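Inactive dihydroorotase-like domain (Chaetomium thermophilum, PDB 5NNL) is an inactive relative of the dihydroorotases, with a barrel core expected to resemble that of the amidohydrolase superfamily. Local coordinates at residues R29-S34 and G69-F74; V309-T314 and C321-F326. All coordinates share one frame; numbering follows the deposited sequence.

Contact 1. Residues R29-S34 and G69-F74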
ATOM      1  N   ARG A  29      13.186   7.515  -5.894  1.00 40.81           N
ATOM      2  CA  ARG A  29      12.723   6.964  -7.162  0.52 44.63           C
ATOM      3  C   ARG A  29      11.306   6.417  -7.044  1.00 42.32           C
ATOM      4  O   ARG A  29      10.513   6.521  -7.988  1.00 41.11           O
ATOM      5  CB  ARG A  29      13.679   5.879  -7.654  0.52 47.21           C
ATOM      6  CG  ARG A  29      13.203   5.206  -8.928  0.52 51.56           C
ATOM      7  CD  ARG A  29      14.354   4.794  -9.821  0.52 54.82           C
ATOM      8  NE  ARG A  29      13.937   3.808 -10.813  0.52 58.94           N
ATOM      9  CZ  ARG A  29      14.773   3.048 -11.514  0.52 62.82           C
ATOM     10  NH1 ARG A  29      16.083   3.149 -11.332  0.52 67.02           N
ATOM     11  NH2 ARG A  29      14.298   2.179 -12.395  0.52 61.02           N
ATOM     12  N   VAL A  30      10.962   5.834  -5.892  1.00 38.99           N
ATOM     13  CA  VAL A  30       9.601   5.340  -5.700  1.00 38.49           C
ATOM     14  C   VAL A  30       8.609   6.494  -5.750  1.00 34.15           C
ATOM     15  O   VAL A  30       7.509   6.362  -6.297  1.00 30.62           O
ATOM     16  CB  VAL A  30       9.493   4.550  -4.381  1.00 37.47           C
ATOM     17  CG1 VAL A  30       8.031   4.262  -4.023  1.00 35.10           C
ATOM     18  CG2 VAL A  30      10.258   3.251  -4.498  1.00 38.90           C
ATOM     19  N   THR A  31       8.976   7.646  -5.179  1.00 36.69           N
ATOM     20  CA  THR A  31       8.091   8.804  -5.248  1.00 32.72           C
ATOM     21  C   THR A  31       7.977   9.334  -6.672  1.00 32.84           C
ATOM     22  O   THR A  31       6.951   9.926  -7.024  1.00 33.17           O
ATOM     23  CB  THR A  31       8.574   9.911  -4.307  1.00 36.18           C
ATOM     24  OG1 THR A  31       9.862  10.387  -4.725  1.00 35.31           O
ATOM     25  CG2 THR A  31       8.650   9.401  -2.880  1.00 33.76           C
ATOM     26  N   GLN A  32       9.007   9.135  -7.500  1.00 36.63           N
ATOM     27  CA  GLN A  32       8.924   9.524  -8.907  1.00 35.74           C
ATOM     28  C   GLN A  32       7.883   8.689  -9.636  1.00 34.97           C
ATOM     29  O   GLN A  32       6.958   9.223 -10.257  1.00 33.04           O
ATOM     30  CB  GLN A  32      10.282   9.357  -9.597  1.00 37.83           C
ATOM     31  CG  GLN A  32      11.398  10.238  -9.080  1.00 43.30           C
ATOM     32  CD  GLN A  32      12.720   9.964  -9.786  1.00 48.42           C
ATOM     33  OE1 GLN A  32      12.745   9.425 -10.895  1.00 51.21           O
ATOM     34  NE2 GLN A  32      13.823  10.337  -9.147  1.00 48.97           N
ATOM     35  N   ALA A  33       8.041   7.366  -9.590  1.00 32.87           N
ATOM     36  CA  ALA A  33       7.096   6.480 -10.254  1.00 32.60           C
ATOM     37  C   ALA A  33       5.699   6.615  -9.667  1.00 29.31           C
ATOM     38  O   ALA A  33       4.706   6.414 -10.376  1.00 31.48           O
ATOM     39  CB  ALA A  33       7.581   5.032 -10.156  1.00 35.27           C
ATOM     40  N   SER A  34       5.596   6.953  -8.379  1.00 28.01           N
ATOM     41  CA  SER A  34       4.285   7.138  -7.767  1.00 27.28           C
ATOM     42  C   SER A  34       3.562   8.341  -8.364  1.00 29.42           C
ATOM     43  O   SER A  34       2.423   8.222  -8.831  1.00 27.28           O
ATOM     44  CB  SER A  34       4.429   7.293  -6.253  1.00 28.95           C
ATOM     45  OG  SER A  34       4.790   6.064  -5.646  1.00 30.26           O
ATOM     46  N   GLY A  69      15.164  15.083  -1.534  1.00 45.80           N
ATOM     47  CA  GLY A  69      13.992  15.541  -2.259  1.00 43.27           C
ATOM     48  C   GLY A  69      13.104  14.421  -2.760  1.00 39.80           C
ATOM     49  O   GLY A  69      13.590  13.442  -3.335  1.00 40.43           O
ATOM     50  N   VAL A  70      11.795  14.558  -2.553  1.00 41.56           N
ATOM     51  CA  VAL A  70      10.821  13.582  -3.023  1.00 36.82           C
ATOM     52  C   VAL A  70       9.825  14.285  -3.935  1.00 37.81           C
ATOM     53  O   VAL A  70       9.666  15.508  -3.904  1.00 35.99           O
ATOM     54  CB  VAL A  70      10.089  12.872  -1.867  1.00 34.82           C
ATOM     55  CG1 VAL A  70      10.999  11.849  -1.225  1.00 39.05           C
ATOM     56  CG2 VAL A  70       9.590  13.878  -0.838  1.00 36.80           C
ATOM     57  N   TYR A  71       9.145  13.484  -4.752  1.00 35.33           N
ATOM     58  CA  TYR A  71       8.263  13.997  -5.790  1.00 34.58           C
ATOM     59  C   TYR A  71       6.792  13.743  -5.507  1.00 33.10           C
ATOM     60  O   TYR A  71       5.946  14.085  -6.339  1.00 32.84           O
ATOM     61  CB  TYR A  71       8.662  13.396  -7.139  1.00 35.19           C
ATOM     62  CG  TYR A  71      10.041  13.841  -7.554  1.00 39.40           C
ATOM     63  CD1 TYR A  71      10.246  15.098  -8.118  1.00 40.25           C
ATOM     64  CD2 TYR A  71      11.146  13.025  -7.351  1.00 38.71           C
ATOM     65  CE1 TYR A  71      11.509  15.518  -8.489  1.00 40.93           C
ATOM     66  CE2 TYR A  71      12.414  13.437  -7.719  1.00 40.10           C
ATOM     67  CZ  TYR A  71      12.590  14.686  -8.285  1.00 42.13           C
ATOM     68  OH  TYR A  71      13.845  15.108  -8.658  1.00 42.56           O
ATOM     69  N   CYS A  72       6.470  13.148  -4.363  1.00 35.74           N
ATOM     70  CA  CYS A  72       5.119  13.126  -3.833  1.00 34.39           C
ATOM     71  C   CYS A  72       5.231  13.260  -2.320  1.00 33.01           C
ATOM     72  O   CYS A  72       6.323  13.175  -1.754  1.00 31.99           O
ATOM     73  CB  CYS A  72       4.368  11.847  -4.242  1.00 31.30           C
ATOM     74  SG  CYS A  72       5.029  10.314  -3.550  1.00 30.44           S
ATOM     75  N   ASP A  73       4.100  13.499  -1.662  1.00 30.48           N
ATOM     76  CA  ASP A  73       4.087  13.507  -0.207  1.00 34.01           C
ATOM     77  C   ASP A  73       4.068  12.075   0.321  1.00 35.25           C
ATOM     78  O   ASP A  73       3.671  11.135  -0.374  1.00 33.67           O
ATOM     79  CB  ASP A  73       2.882  14.287   0.319  1.00 37.85           C
ATOM     80  CG  ASP A  73       2.938  15.758  -0.043  1.00 39.21           C
ATOM     81  OD1 ASP A  73       4.043  16.248  -0.362  1.00 36.92           O
ATOM     82  OD2 ASP A  73       1.881  16.423  -0.008  1.00 39.65           O
ATOM     83  N   PHE A  74       4.511  11.909   1.563  1.00 36.89           N
ATOM     84  CA  PHE A  74       4.634  10.563   2.100  1.00 33.04           C
ATOM     85  C   PHE A  74       4.580  10.592   3.618  1.00 39.70           C
ATOM     86  O   PHE A  74       4.803  11.623   4.258  1.00 41.41           O
ATOM     87  CB  PHE A  74       5.926   9.888   1.621  1.00 32.06           C
ATOM     88  CG  PHE A  74       7.170  10.416   2.272  1.00 40.00           C
ATOM     89  CD1 PHE A  74       7.809  11.542   1.773  1.00 37.44           C
ATOM     90  CD2 PHE A  74       7.710   9.780   3.378  1.00 39.35           C
ATOM     91  CE1 PHE A  74       8.957  12.026   2.369  1.00 41.67           C
ATOM     92  CE2 PHE A  74       8.856  10.258   3.977  1.00 41.35           C
ATOM     93  CZ  PHE A  74       9.481  11.382   3.474  1.00 42.13           C
TER
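The hydroxyl of Thr31 is held from two directions: its OG1 accepts a hydrogen bond from the backbone N of Tyr71 at 3.2 Å, nearly straight (167° at the hydrogen), and donates to the carbonyl O of Gln28, one turn earlier in its own helix. The methyl does the apolar packing: CG2 of Thr31 lies 3.8 Å from CG1 of Val70, the two side chains crossing at about a right angle. From the other segment, a chi1 of 66° at Cys72 turns SG inward toward the helix, within 3.6 Å of Thr31 CB. In what is probably an amidohydrolase-like barrel, helix 26-37 packs on the chain leading into strand 73-79, while Ser34 and Cys72 both also touch Ile42 of the neighbouring parallel strand 39-44. Farther out, Gln32 runs alongside Tyr71, pointing the same way. Gln32 CG approaches Tyr71 CD2 obliquely at 3.3 Å, and the amide stands almost upright to the ring, at 87°, with Gln32 NE2 3.7 Å from Tyr71 CE2. Within the helix, Val30 O takes Ser34 OG at 2.8 Å and Ser34 N at 2.9 Å from opposite faces of its carbonyl plane.

Contact 2. Residues V309-T314 and C321-F326; sequences VVQRVT and CLDGVF
The flat peptide carbonyl of Val310 receives a hydrogen bond from Gly324 N in its own plane, 2.9 Å from Val310 O but bent at the hydrogen (130°), whereas Asp323 N stands above the plane of the Gln311 carbonyl, 50° out of it, and hydrogen-bonds to Gln311 O at 3.0 Å. That same oxygen takes a CA-H...O contact from Leu322 CA at 3.3 Å. A third hydrogen bond brings Val313 N to Cys321 O at 3.2 Å, tilted from the carbonyl plane, and Arg312 CA adds a second CA-H...O contact to this oxygen. The return bond from Cys321 N to Val313 O is weak. All this belongs to the beta hairpin of strands 305-315 and 318-322, with Val313 and Cys321 a hydrogen-bonded antiparallel pair and Arg312 and Leu322 a non-hydrogen-bonded one. A type I' turn from Leu322 to Val325 then reverses the chain, while Gln311 and Arg312 form a classic bulge opposite Glu283 of strand 281-291. On the Val313 face the beta carbons of Val313 and Cys321 lie 3.9 Å apart, and Ile35 of helix 26-37 also touches Val313. With SG trans to the backbone N (chi1 177°), Cys321 brings it to 4.5 Å from Val310 CG1, a loose apolar contact. On the other face of the sheet, Leu322 CD2 meets Arg312 CG at 4.2 Å; beyond CG the Arg312 chain bends, and its NE makes a long, weak ion pair with Glu283.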
ATOM      1  N   VAL A 309      -4.841   5.736 -19.431  1.00 29.49           N
ATOM      2  CA  VAL A 309      -3.597   6.489 -19.543  1.00 28.23           C
ATOM      3  C   VAL A 309      -3.680   7.693 -18.619  1.00 32.23           C
ATOM      4  O   VAL A 309      -4.692   8.406 -18.600  1.00 32.37           O
ATOM      5  CB  VAL A 309      -3.336   6.913 -21.000  1.00 34.76           C
ATOM      6  CG1 VAL A 309      -2.209   7.946 -21.084  1.00 36.59           C
ATOM      7  CG2 VAL A 309      -2.987   5.692 -21.844  1.00 36.77           C
ATOM      8  N   VAL A 310      -2.620   7.913 -17.845  1.00 30.52           N
ATOM      9  CA  VAL A 310      -2.520   9.069 -16.955  1.00 29.45           C
ATOM     10  C   VAL A 310      -2.127  10.268 -17.815  1.00 30.97           C
ATOM     11  O   VAL A 310      -0.950  10.478 -18.114  1.00 29.57           O
ATOM     12  CB  VAL A 310      -1.521   8.829 -15.823  1.00 31.13           C
ATOM     13  CG1 VAL A 310      -1.442  10.047 -14.915  1.00 30.29           C
ATOM     14  CG2 VAL A 310      -1.913   7.597 -15.029  1.00 31.47           C
ATOM     15  N   GLN A 311      -3.117  11.070 -18.208  1.00 27.76           N
ATOM     16  CA  GLN A 311      -2.857  12.158 -19.146  1.00 31.83           C
ATOM     17  C   GLN A 311      -2.072  13.282 -18.482  1.00 28.61           C
ATOM     18  O   GLN A 311      -1.147  13.838 -19.083  1.00 29.20           O
ATOM     19  CB  GLN A 311      -4.176  12.680 -19.721  1.00 32.16           C
ATOM     20  CG  GLN A 311      -4.047  13.955 -20.558  1.00 39.01           C
ATOM     21  CD  GLN A 311      -5.371  14.394 -21.173  1.00 40.46           C
ATOM     22  OE1 GLN A 311      -6.443  13.949 -20.759  1.00 37.33           O
ATOM     23  NE2 GLN A 311      -5.298  15.270 -22.168  1.00 41.78           N
ATOM     24  N   ARG A 312      -2.417  13.626 -17.245  1.00 29.64           N
ATOM     25  CA  ARG A 312      -1.756  14.733 -16.571  1.00 32.93           C
ATOM     26  C   ARG A 312      -1.911  14.577 -15.067  1.00 29.20           C
ATOM     27  O   ARG A 312      -2.996  14.257 -14.579  1.00 31.05           O
ATOM     28  CB  ARG A 312      -2.337  16.078 -17.019  1.00 32.87           C
ATOM     29  CG  ARG A 312      -1.650  17.287 -16.391  1.00 36.39           C
ATOM     30  CD  ARG A 312      -2.405  18.587 -16.634  1.00 42.06           C
ATOM     31  NE  ARG A 312      -3.800  18.494 -16.210  1.00 46.02           N
ATOM     32  CZ  ARG A 312      -4.533  19.512 -15.765  1.00 50.01           C
ATOM     33  NH1 ARG A 312      -4.018  20.732 -15.658  1.00 53.01           N
ATOM     34  NH2 ARG A 312      -5.796  19.301 -15.414  1.00 52.05           N
ATOM     35  N   VAL A 313      -0.821  14.820 -14.344  1.00 29.19           N
ATOM     36  CA  VAL A 313      -0.825  14.879 -12.889  1.00 28.45           C
ATOM     37  C   VAL A 313      -0.245  16.223 -12.481  1.00 29.52           C
ATOM     38  O   VAL A 313       0.859  16.580 -12.908  1.00 28.39           O
ATOM     39  CB  VAL A 313      -0.021  13.726 -12.260  1.00 30.68           C
ATOM     40  CG1 VAL A 313       0.067  13.878 -10.734  1.00 28.64           C
ATOM     41  CG2 VAL A 313      -0.640  12.386 -12.629  1.00 31.20           C
ATOM     42  N   THR A 314      -0.988  16.966 -11.669  1.00 29.08           N
ATOM     43  CA  THR A 314      -0.487  18.189 -11.070  1.00 31.77           C
ATOM     44  C   THR A 314      -0.138  17.925  -9.612  1.00 36.68           C
ATOM     45  O   THR A 314      -0.755  17.091  -8.943  1.00 34.71           O
ATOM     46  CB  THR A 314      -1.505  19.330 -11.172  1.00 37.07           C
ATOM     47  OG1 THR A 314      -2.699  18.996 -10.451  1.00 36.06           O
ATOM     48  CG2 THR A 314      -1.856  19.607 -12.632  1.00 34.84           C
ATOM     49  N   CYS A 321       3.471  15.123 -14.486  1.00 31.37           N
ATOM     50  CA  CYS A 321       3.428  14.000 -15.409  1.00 32.30           C
ATOM     51  C   CYS A 321       2.560  14.345 -16.609  1.00 30.59           C
ATOM     52  O   CYS A 321       1.540  15.025 -16.472  1.00 29.91           O
ATOM     53  CB  CYS A 321       2.887  12.744 -14.722  1.00 32.02           C
ATOM     54  SG  CYS A 321       2.717  11.338 -15.831  1.00 32.94           S
ATOM     55  N   LEU A 322       2.970  13.856 -17.778  1.00 31.54           N
ATOM     56  CA  LEU A 322       2.189  13.982 -19.004  1.00 29.48           C
ATOM     57  C   LEU A 322       2.221  12.650 -19.733  1.00 31.19           C
ATOM     58  O   LEU A 322       3.299  12.162 -20.083  1.00 31.17           O
ATOM     59  CB  LEU A 322       2.741  15.088 -19.906  1.00 31.07           C
ATOM     60  CG  LEU A 322       2.653  16.530 -19.413  1.00 34.64           C
ATOM     61  CD1 LEU A 322       3.510  17.443 -20.298  1.00 33.30           C
ATOM     62  CD2 LEU A 322       1.204  16.991 -19.395  1.00 32.55           C
ATOM     63  N   ASP A 323       1.045  12.069 -19.975  1.00 34.81           N
ATOM     64  CA  ASP A 323       0.935  10.780 -20.657  1.00 32.11           C
ATOM     65  C   ASP A 323       1.805   9.726 -19.976  1.00 31.92           C
ATOM     66  O   ASP A 323       2.516   8.955 -20.624  1.00 33.44           O
ATOM     67  CB  ASP A 323       1.301  10.913 -22.137  1.00 34.69           C
ATOM     68  CG  ASP A 323       0.383  11.861 -22.882  1.00 38.56           C
ATOM     69  OD1 ASP A 323      -0.776  12.027 -22.446  1.00 39.55           O
ATOM     70  OD2 ASP A 323       0.817  12.440 -23.901  1.00 42.68           O
ATOM     71  N   GLY A 324       1.742   9.697 -18.647  1.00 32.85           N
ATOM     72  CA  GLY A 324       2.516   8.751 -17.871  1.00 35.31           C
ATOM     73  C   GLY A 324       4.002   9.027 -17.807  1.00 36.70           C
ATOM     74  O   GLY A 324       4.737   8.208 -17.241  1.00 34.93           O
ATOM     75  N   VAL A 325       4.470  10.147 -18.352  1.00 34.74           N
ATOM     76  CA  VAL A 325       5.892  10.465 -18.411  1.00 33.59           C
ATOM     77  C   VAL A 325       6.223  11.444 -17.289  1.00 33.29           C
ATOM     78  O   VAL A 325       5.784  12.599 -17.305  1.00 34.15           O
ATOM     79  CB  VAL A 325       6.277  11.039 -19.779  1.00 36.95           C
ATOM     80  CG1 VAL A 325       7.745  11.420 -19.800  1.00 37.60           C
ATOM     81  CG2 VAL A 325       5.961  10.029 -20.882  1.00 32.53           C
ATOM     82  N   PHE A 326       7.021  10.983 -16.328  1.00 32.68           N
ATOM     83  CA  PHE A 326       7.541  11.845 -15.275  1.00 32.96           C
ATOM     84  C   PHE A 326       8.118  13.127 -15.863  1.00 35.82           C
ATOM     85  O   PHE A 326       8.849  13.096 -16.857  1.00 36.23           O
ATOM     86  CB  PHE A 326       8.613  11.083 -14.494  1.00 34.51           C
ATOM     87  CG  PHE A 326       9.239  11.870 -13.384  1.00 34.50           C
ATOM     88  CD1 PHE A 326       8.516  12.195 -12.254  1.00 34.75           C
ATOM     89  CD2 PHE A 326      10.564  12.260 -13.462  1.00 35.53           C
ATOM     90  CE1 PHE A 326       9.095  12.909 -11.228  1.00 38.57           C
ATOM     91  CE2 PHE A 326      11.150  12.972 -12.441  1.00 37.24           C
ATOM     92  CZ  PHE A 326      10.418  13.299 -11.320  1.00 39.70           C
TER

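How the contacts relate
Contact 1 closes along the chain before contact 2 opens, and their centres lie about 14 Å apart on the same side of the chain's centre. They touch directly through Phe326: its CZ is 3.7 Å from CD1 of Tyr71, the two rings meeting edge-to-face, and its CD1 packs 3.9 Å from the carbonyl O of Gln32. Ile35, just past 29-34 on helix 26-37, touches Tyr71 in contact 1 and both Val313 and Phe326 in contact 2, so one helix is shared by the two. Contact 1 sets helix 26-37 against the loop entering the parallel strand 73-79, and contact 2 belongs to the antiparallel hairpin beside strand 281-291, which itself pairs with strand 3-11.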